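Local coordinates for uncharacterized protein (PDB 2RLD) that is of unknown function but binds calcium and belongs to the 23S rRNA-intervening sequence family of four-helix bundle proteins, at residues F18-R21 with I22-Y26; Y26-L29 with V30-K34; L69-A72 with L73-N77; A51-R54 with E55-A59. All blocks are in the same frame, centred on the assembly; numbering follows the deposited sequence.

Overall arrangement
All four contacts are local turns within helices of one four-helix bundle. Interactions 1 and 2 follow each other on helix 7-32 and share Tyr26; their centres are 11 Å apart. Interaction 4 lies near the end of helix 38-57, interaction 3 on helix 62-88. These two touch: Ile71 CG2 lies 3.3 Å from Asn52 OD1, and Leu69 CD2 packs on Ala56 CB at 3.5 Å. Interactions 2 and 4 are farthest apart, about 30 Å between centres. The bound calcium is nearest interaction 4, about 7 Å from the Glu57 side chain. Interaction 1 instead approaches Asp103, a residue of a second calcium site. Interactions 1, 2 and 4 also touch the second subunit.

Interaction 1 of 4, residues F18-R21 with I22-Y26; sequences FAVR and IVNLY
One turn of alpha-helix in a four-helix bundle carries this contact, with Phe18 and Ile22 paired at i and i+4 on the buried side of helix 7-32. The CG1 of Ile22 sits over one face of the Phe18 ring, 3.9 Å from the centroid and 28° off the normal. This is a CH-pi contact. The ring swings alongside the next turn because its CG stands opposite the backbone N (chi1 -172°). Ile22 CD1 reaches the far rim of the same ring, 3.8 Å from Phe18 CZ. Other helices surround the pair: Phe18 touches Ile49, Thr79, Ile100 and Ile107, and Ile22 touches Thr47.

The backbone is regular. Ile22 N bonds Phe18 O at 2.8 Å, and the next three amides repeat the i to i+4 pattern. The Arg21 guanidinium reaches helix 94-116, where it makes a salt bridge with Asp103 and a hydrogen bond with Ser99. Asp103 belongs to a second calcium site that is not occupied in this chain. Another flank meets the second subunit, where Ala19 packs on Tyr81 and Val23 on Val37 of that subunit. Within the turn, Val23 keeps its CG2 against the preceding backbone, 3.4 Å from Ala19 O.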
# COMPACT_ATOMS: atom_id res chain seq x y z
N PHE C 18 7.43 -5.16 -22.70
CA PHE C 18 6.39 -5.81 -21.89
C PHE C 18 5.69 -4.81 -20.96
O PHE C 18 4.47 -4.84 -20.83
CB PHE C 18 6.97 -6.95 -21.07
CG PHE C 18 5.92 -7.78 -20.36
CD1 PHE C 18 5.09 -8.63 -21.08
CD2 PHE C 18 5.76 -7.70 -18.99
CE1 PHE C 18 4.14 -9.40 -20.46
CE2 PHE C 18 4.80 -8.49 -18.34
CZ PHE C 18 4.00 -9.34 -19.07
N ALA C 19 6.47 -3.94 -20.32
CA ALA C 19 5.92 -2.89 -19.46
C ALA C 19 4.87 -2.09 -20.25
O ALA C 19 3.79 -1.78 -19.74
CB ALA C 19 7.08 -1.97 -18.94
N VAL C 20 5.17 -1.79 -21.51
CA VAL C 20 4.25 -1.01 -22.32
C VAL C 20 2.93 -1.82 -22.57
O VAL C 20 1.81 -1.29 -22.47
CB VAL C 20 4.88 -0.62 -23.66
CG1 VAL C 20 3.81 -0.06 -24.61
CG2 VAL C 20 6.08 0.40 -23.46
N ARG C 21 3.06 -3.09 -22.86
CA ARG C 21 1.90 -3.95 -23.03
C ARG C 21 1.09 -3.99 -21.72
O ARG C 21 -0.14 -3.97 -21.75
CB ARG C 21 2.32 -5.35 -23.43
CG ARG C 21 3.00 -5.42 -24.80
CD ARG C 21 2.78 -6.81 -25.43
NE ARG C 21 1.39 -7.03 -25.84
CZ ARG C 21 0.90 -8.22 -26.20
NH1 ARG C 21 1.67 -9.30 -26.18
NH2 ARG C 21 -0.37 -8.34 -26.54
N ILE C 22 1.78 -4.05 -20.58
CA ILE C 22 1.11 -4.06 -19.29
C ILE C 22 0.35 -2.74 -19.05
O ILE C 22 -0.78 -2.74 -18.52
CB ILE C 22 2.10 -4.42 -18.17
CG1 ILE C 22 2.48 -5.89 -18.27
CG2 ILE C 22 1.49 -4.05 -16.77
CD1 ILE C 22 1.29 -6.85 -17.97
N VAL C 23 0.95 -1.63 -19.44
CA VAL C 23 0.23 -0.35 -19.37
C VAL C 23 -1.04 -0.39 -20.21
O VAL C 23 -2.12 0.06 -19.77
CB VAL C 23 1.12 0.85 -19.73
CG1 VAL C 23 0.34 2.13 -19.88
CG2 VAL C 23 2.18 1.06 -18.69
N ASN C 24 -0.94 -0.89 -21.43
CA ASN C 24 -2.14 -1.01 -22.27
C ASN C 24 -3.21 -1.93 -21.68
O ASN C 24 -4.43 -1.63 -21.76
CB ASN C 24 -1.73 -1.46 -23.68
CG ASN C 24 -1.05 -0.36 -24.47
OD1 ASN C 24 -1.21 0.82 -24.19
ND2 ASN C 24 -0.29 -0.76 -25.49
N LEU C 25 -2.79 -3.04 -21.08
CA LEU C 25 -3.70 -3.95 -20.43
C LEU C 25 -4.39 -3.27 -19.26
O LEU C 25 -5.58 -3.50 -19.03
CB LEU C 25 -2.97 -5.20 -19.94
CG LEU C 25 -3.84 -6.22 -19.21
CD1 LEU C 25 -4.97 -6.78 -20.13
CD2 LEU C 25 -2.97 -7.36 -18.63
N TYR C 26 -3.64 -2.50 -18.50
CA TYR C 26 -4.22 -1.73 -17.39
C TYR C 26 -5.30 -0.80 -17.85
O TYR C 26 -6.42 -0.79 -17.29
CB TYR C 26 -3.13 -0.97 -16.66
CG TYR C 26 -3.65 -0.14 -15.53
CD1 TYR C 26 -3.96 -0.71 -14.32
CD2 TYR C 26 -3.85 1.22 -15.69
CE1 TYR C 26 -4.46 0.03 -13.29
CE2 TYR C 26 -4.32 1.99 -14.65
CZ TYR C 26 -4.63 1.40 -13.46
OH TYR C 26 -5.12 2.14 -12.41

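Interaction 2 of 4, residues Y26-L29 with V30-K34; sequences YKFL and VNEQK
Phe28 O accepts two backbone bonds. Glu32 N gives the first at 2.9 Å, tilted 31° from the carbonyl plane. Gln33 N gives the second at 3.2 Å and lies in that plane. One carbonyl thus serves both an i+4 and an i+5 amide.

The Phe28 side chain meets the same two residues. In one of the two Glu32 conformers the carboxylate lies at the ring edge, with OE2 3.5 Å from Phe28 CD1 near the ring plane. Ring and carboxylate planes then stand 71° apart. Farther round the ring, Gln33 CG approaches Phe28 CE2 at 3.6 Å. The Gln33 chain bends at chi2 (-71°), which brings its amide near CE2 and CZ. Its NE2 is held by Tyr91 O. With a serine in place of Phe28, the Gln33 chain is likely to lose the ring beside it and turn more freely, and the Glu32 carboxylate to lose its neighbour.

Two residues back, Tyr26 meets Val30: CG2 of Val30 lies over one face of the ring, 3.7 Å from its centroid. Val37 of the second subunit also packs on Tyr26. Val30 and Leu29 both touch Ser39, tying this end of the helix to helix 38-57.

Asn31 N bonds Lys27 O at 2.8 Å. Lys34 folds back, and its NZ bonds Asn31 O at 2.7 Å. Lys34 is also where the chain leaves helical angles, with positive phi. The i+5 bond before it belongs to a widened pi-type turn in the last part of helix 7-32.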
# COMPACT_ATOMS: atom_id res chain seq x y z
N TYR C 26 -3.64 -2.50 -18.50
CA TYR C 26 -4.22 -1.73 -17.39
C TYR C 26 -5.30 -0.80 -17.85
O TYR C 26 -6.42 -0.79 -17.29
CB TYR C 26 -3.13 -0.97 -16.66
CG TYR C 26 -3.65 -0.14 -15.53
CD1 TYR C 26 -3.96 -0.71 -14.32
CD2 TYR C 26 -3.85 1.22 -15.69
CE1 TYR C 26 -4.46 0.03 -13.29
CE2 TYR C 26 -4.32 1.99 -14.65
CZ TYR C 26 -4.63 1.40 -13.46
OH TYR C 26 -5.12 2.14 -12.41
N LYS C 27 -5.02 -0.04 -18.90
CA LYS C 27 -6.04 0.84 -19.49
C LYS C 27 -7.30 0.09 -19.92
O LYS C 27 -8.42 0.53 -19.64
CB LYS C 27 -5.45 1.59 -20.68
CG LYS C 27 -4.38 2.58 -20.32
CD LYS C 27 -3.69 3.09 -21.58
CE LYS C 27 -4.49 4.09 -22.32
NZ LYS C 27 -3.87 4.43 -23.68
N PHE C 28 -7.11 -1.04 -20.59
CA PHE C 28 -8.20 -1.91 -21.01
C PHE C 28 -9.05 -2.33 -19.83
O PHE C 28 -10.27 -2.16 -19.85
CB PHE C 28 -7.65 -3.13 -21.73
CG PHE C 28 -8.69 -4.17 -22.05
CD1 PHE C 28 -9.53 -4.01 -23.15
CD2 PHE C 28 -8.80 -5.29 -21.28
CE1 PHE C 28 -10.50 -4.97 -23.46
CE2 PHE C 28 -9.78 -6.27 -21.60
CZ PHE C 28 -10.62 -6.09 -22.70
N LEU C 29 -8.39 -2.83 -18.78
CA LEU C 29 -9.10 -3.35 -17.62
C LEU C 29 -9.88 -2.25 -16.92
O LEU C 29 -11.05 -2.43 -16.59
CB LEU C 29 -8.15 -4.04 -16.65
CG LEU C 29 -7.54 -5.36 -17.14
CD1 LEU C 29 -6.43 -5.77 -16.19
CD2 LEU C 29 -8.65 -6.41 -17.29
N VAL C 30 -9.24 -1.11 -16.71
CA VAL C 30 -9.90 -0.03 -15.99
C VAL C 30 -11.00 0.63 -16.83
O VAL C 30 -12.12 0.78 -16.36
CB VAL C 30 -8.85 1.03 -15.48
CG1 VAL C 30 -9.57 2.20 -14.90
CG2 VAL C 30 -7.88 0.36 -14.45
N ASN C 31 -10.66 1.02 -18.05
CA ASN C 31 -11.56 1.84 -18.87
C ASN C 31 -12.68 1.05 -19.53
O ASN C 31 -13.84 1.52 -19.57
CB ASN C 31 -10.79 2.60 -19.95
CG ASN C 31 -9.82 3.61 -19.37
OD1 ASN C 31 -10.10 4.24 -18.36
ND2 ASN C 31 -8.67 3.74 -20.00
N GLU C 32 -12.36 -0.15 -19.99
CA GLU C 32 -13.34 -0.98 -20.68
C GLU C 32 -14.02 -1.99 -19.76
O GLU C 32 -15.24 -2.14 -19.80
CB GLU C 32 -12.68 -1.63 -21.90
CG GLU C 32 -11.90 -0.62 -22.73
CD GLU C 32 -11.37 -1.18 -24.02
OE1 GLU C 32 -12.11 -1.95 -24.68
OE2 GLU C 32 -10.23 -0.85 -24.37
N GLN C 33 -13.24 -2.67 -18.92
CA GLN C 33 -13.81 -3.69 -18.04
C GLN C 33 -14.21 -3.17 -16.66
O GLN C 33 -14.84 -3.91 -15.90
CB GLN C 33 -12.87 -4.89 -17.89
CG GLN C 33 -12.37 -5.50 -19.17
CD GLN C 33 -13.46 -6.27 -19.93
OE1 GLN C 33 -14.48 -5.70 -20.28
NE2 GLN C 33 -13.23 -7.55 -20.18
N LYS C 34 -13.90 -1.91 -16.35
CA LYS C 34 -14.21 -1.32 -15.05
C LYS C 34 -13.69 -2.18 -13.88
O LYS C 34 -14.36 -2.32 -12.87
CB LYS C 34 -15.72 -1.07 -14.90
CG LYS C 34 -16.33 -0.40 -16.10
CD LYS C 34 -15.63 0.88 -16.48
CE LYS C 34 -16.43 1.66 -17.51
NZ LYS C 34 -15.63 2.80 -18.04

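Interaction 3 of 4, residues L69-A72 with L73-N77; sequences LNIA and LKEAN
Leu73, Ala72 and Ile71 contribute most to this turn of helix 62-88 in the four-helix bundle. Leu73 N bonds Leu69 O at 2.9 Å, and Leu73 CB rests 3.5 Å from Asn70 O. Its side chain continues outward to Gln58 of the third subunit. Ala72 is on another side of the helix and is buried against helix 38-57, where its CB meets Ile53. Its carbonyl receives Ala76 N in a regular i to i+4 bond.

Ile71 lies side by side with Lys74, both pointing the same way. Ile71 CG2 touches Lys74 CE at 4.1 Å, a purely aliphatic contact. The lysine chain bends at chi3 and again at chi4. These bends bring NZ to Glu55 of the third subunit, its salt-bridge partner. Glu75 OE2 of the same chain gives only a long second one. Ile71 O receives Glu75 N, and Glu75 CG lies 3.3 Å from Ile71 O.

The helix thus faces its own bundle through Leu69, Ile71, Ala72, Glu75 and Ala76, and another subunit through Asn70, Leu73, Lys74 and Asn77. Leu73 O takes two bonds from Asn77, on opposite faces of its plane. Asn77 N bonds Leu73 O at 2.9 Å. In one of the two Asn77 conformers, ND2 bonds Leu73 O at 3.0 Å, 43° out of the carbonyl plane.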
# COMPACT_ATOMS: atom_id res chain seq x y z
N LEU C 69 18.03 -9.67 -10.56
CA LEU C 69 17.36 -10.47 -11.58
C LEU C 69 16.36 -11.44 -10.96
O LEU C 69 15.31 -11.73 -11.55
CB LEU C 69 18.36 -11.21 -12.45
CG LEU C 69 19.26 -10.38 -13.38
CD1 LEU C 69 19.99 -11.32 -14.33
CD2 LEU C 69 18.45 -9.34 -14.14
N ASN C 70 16.68 -11.95 -9.78
CA ASN C 70 15.76 -12.84 -9.08
C ASN C 70 14.50 -12.12 -8.65
O ASN C 70 13.41 -12.71 -8.69
CB ASN C 70 16.43 -13.46 -7.86
CG ASN C 70 15.59 -14.57 -7.22
OD1 ASN C 70 15.08 -14.41 -6.11
ND2 ASN C 70 15.45 -15.70 -7.92
N ILE C 71 14.63 -10.85 -8.25
CA ILE C 71 13.43 -10.03 -7.98
C ILE C 71 12.62 -9.79 -9.27
O ILE C 71 11.39 -9.87 -9.25
CB ILE C 71 13.77 -8.68 -7.33
CG1 ILE C 71 14.53 -8.87 -6.01
CG2 ILE C 71 12.48 -7.86 -7.06
CD1 ILE C 71 15.10 -7.55 -5.47
N ALA C 72 13.30 -9.56 -10.40
CA ALA C 72 12.61 -9.46 -11.71
C ALA C 72 11.82 -10.74 -12.02
O ALA C 72 10.67 -10.70 -12.45
CB ALA C 72 13.61 -9.18 -12.84
N LEU C 73 12.45 -11.88 -11.75
CA LEU C 73 11.79 -13.16 -11.97
C LEU C 73 10.55 -13.34 -11.07
O LEU C 73 9.53 -13.91 -11.49
CB LEU C 73 12.78 -14.29 -11.70
CG LEU C 73 12.26 -15.70 -11.91
CD1 LEU C 73 11.64 -15.85 -13.30
CD2 LEU C 73 13.40 -16.69 -11.67
N LYS C 74 10.65 -12.85 -9.84
CA LYS C 74 9.53 -12.89 -8.90
C LYS C 74 8.36 -12.13 -9.47
O LYS C 74 7.19 -12.57 -9.42
CB LYS C 74 9.94 -12.25 -7.59
CG LYS C 74 8.85 -12.24 -6.52
CD LYS C 74 9.38 -11.72 -5.19
CE LYS C 74 9.63 -10.18 -5.20
NZ LYS C 74 8.33 -9.44 -5.06
N GLU C 75 8.69 -10.95 -9.96
CA GLU C 75 7.67 -10.04 -10.52
C GLU C 75 7.03 -10.65 -11.79
O GLU C 75 5.82 -10.56 -11.99
CB GLU C 75 8.29 -8.67 -10.79
CG GLU C 75 8.76 -7.91 -9.54
CD GLU C 75 7.65 -7.43 -8.60
OE1 GLU C 75 6.46 -7.76 -8.80
OE2 GLU C 75 7.98 -6.68 -7.66
N ALA C 76 7.83 -11.30 -12.61
CA ALA C 76 7.32 -12.04 -13.78
C ALA C 76 6.34 -13.14 -13.35
O ALA C 76 5.26 -13.29 -13.94
CB ALA C 76 8.48 -12.64 -14.58
N ASN C 77 6.70 -13.87 -12.30
CA ASN C 77 5.83 -14.92 -11.81
C ASN C 77 4.55 -14.39 -11.21
O ASN C 77 3.48 -14.95 -11.47
CB ASN C 77 6.56 -15.82 -10.84
CG ASN C 77 7.30 -16.90 -11.55
OD1 ASN C 77 6.70 -17.90 -11.95
ND2 ASN C 77 8.59 -16.70 -11.76

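Interaction 4 of 4, residues A51-R54 with E55-A59; sequences ANIR and EAEQA
Arg54 crosses Gln58 obliquely, one turn on, near the end of helix 38-57. From CB the arginine starts close to the backbone, 3.2 Å from Glu55 N. Its CG is trans to the backbone N (chi1 -169°), and the chain runs extended to NE. On the way CG passes 4.2 Å from Gln58 OE1. NE then forms a salt bridge with Glu84 of the second subunit. At the tip, NH2 pairs with Glu80 of that subunit. NH1 comes within 3.6 Å of Gln58 OE1, and makes a weak hydrogen bond to Asn77 of the second subunit. The guanidinium and amide planes are 81° apart.

Gln58 turns its other end to the same neighbour, with NE2 bonded to Asn77 OD1 of the second subunit. Its OE1 lies 3.2 Å from Arg54 O, an approach of two acceptors. The nearby Arg54 charge probably eases it.

Beneath these side chains the helix keeps its bonds, with Ala56 N to Asn52 O the shortest at 2.8 Å. Glu57 N bonds Ile53 O, and the Glu57 side chain packs near Asp8, a calcium ligand. Were a leucine to stand in for Arg54, Glu80 and Glu84 of the second subunit would probably lose their positive partner. The contact therefore implies a charged, polar seam in which one arginine joins two subunits through paired acids.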
# COMPACT_ATOMS: atom_id res chain seq x y z
N ALA C 51 11.95 -2.64 -14.21
CA ALA C 51 12.57 -1.77 -13.23
C ALA C 51 13.70 -2.51 -12.46
O ALA C 51 14.76 -1.96 -12.20
CB ALA C 51 11.53 -1.20 -12.27
N ASN C 52 13.46 -3.75 -12.10
CA ASN C 52 14.48 -4.52 -11.41
C ASN C 52 15.61 -4.92 -12.31
O ASN C 52 16.76 -4.99 -11.85
CB ASN C 52 13.87 -5.75 -10.75
CG ASN C 52 13.19 -5.40 -9.45
OD1 ASN C 52 13.88 -5.24 -8.43
ND2 ASN C 52 11.86 -5.25 -9.46
N ILE C 53 15.31 -5.18 -13.59
CA ILE C 53 16.37 -5.50 -14.55
C ILE C 53 17.28 -4.28 -14.66
O ILE C 53 18.51 -4.41 -14.69
CB ILE C 53 15.81 -5.93 -15.92
CG1 ILE C 53 15.06 -7.27 -15.77
CG2 ILE C 53 16.95 -6.07 -16.93
CD1 ILE C 53 14.19 -7.70 -16.97
N ARG C 54 16.68 -3.10 -14.70
CA ARG C 54 17.44 -1.85 -14.69
C ARG C 54 18.30 -1.69 -13.43
O ARG C 54 19.45 -1.19 -13.52
CB ARG C 54 16.51 -0.64 -14.86
CG ARG C 54 17.25 0.66 -15.13
CD ARG C 54 16.32 1.85 -15.30
NE ARG C 54 17.00 2.95 -15.96
CZ ARG C 54 17.77 3.85 -15.37
NH1 ARG C 54 17.94 3.85 -14.06
NH2 ARG C 54 18.35 4.79 -16.10
N GLU C 55 17.79 -2.09 -12.27
CA GLU C 55 18.62 -2.07 -11.06
C GLU C 55 19.76 -3.05 -11.20
O GLU C 55 20.90 -2.74 -10.82
CB GLU C 55 17.82 -2.40 -9.80
CG GLU C 55 16.98 -1.24 -9.28
CD GLU C 55 16.47 -1.45 -7.85
OE1 GLU C 55 16.91 -2.41 -7.17
OE2 GLU C 55 15.62 -0.63 -7.40
N ALA C 56 19.46 -4.25 -11.73
CA ALA C 56 20.49 -5.29 -11.93
C ALA C 56 21.66 -4.76 -12.75
O ALA C 56 22.84 -4.99 -12.40
CB ALA C 56 19.89 -6.52 -12.62
N GLU C 57 21.35 -4.04 -13.81
CA GLU C 57 22.40 -3.54 -14.72
C GLU C 57 23.34 -2.57 -14.00
O GLU C 57 24.49 -2.37 -14.43
CB GLU C 57 21.77 -2.85 -15.95
CG GLU C 57 20.86 -3.76 -16.82
CD GLU C 57 21.55 -4.49 -17.98
OE1 GLU C 57 22.72 -4.18 -18.30
OE2 GLU C 57 20.91 -5.36 -18.60
N GLN C 58 22.87 -1.99 -12.90
CA GLN C 58 23.64 -1.03 -12.11
C GLN C 58 24.34 -1.64 -10.91
O GLN C 58 24.96 -0.92 -10.13
CB GLN C 58 22.71 0.09 -11.65
CG GLN C 58 22.29 1.01 -12.80
CD GLN C 58 21.23 2.00 -12.39
OE1 GLN C 58 20.08 1.63 -12.20
NE2 GLN C 58 21.62 3.26 -12.25
N ALA C 59 24.26 -2.97 -10.78
CA ALA C 59 24.83 -3.68 -9.64
C ALA C 59 26.32 -3.46 -9.51
O ALA C 59 27.03 -3.41 -10.52
CB ALA C 59 24.56 -5.17 -9.75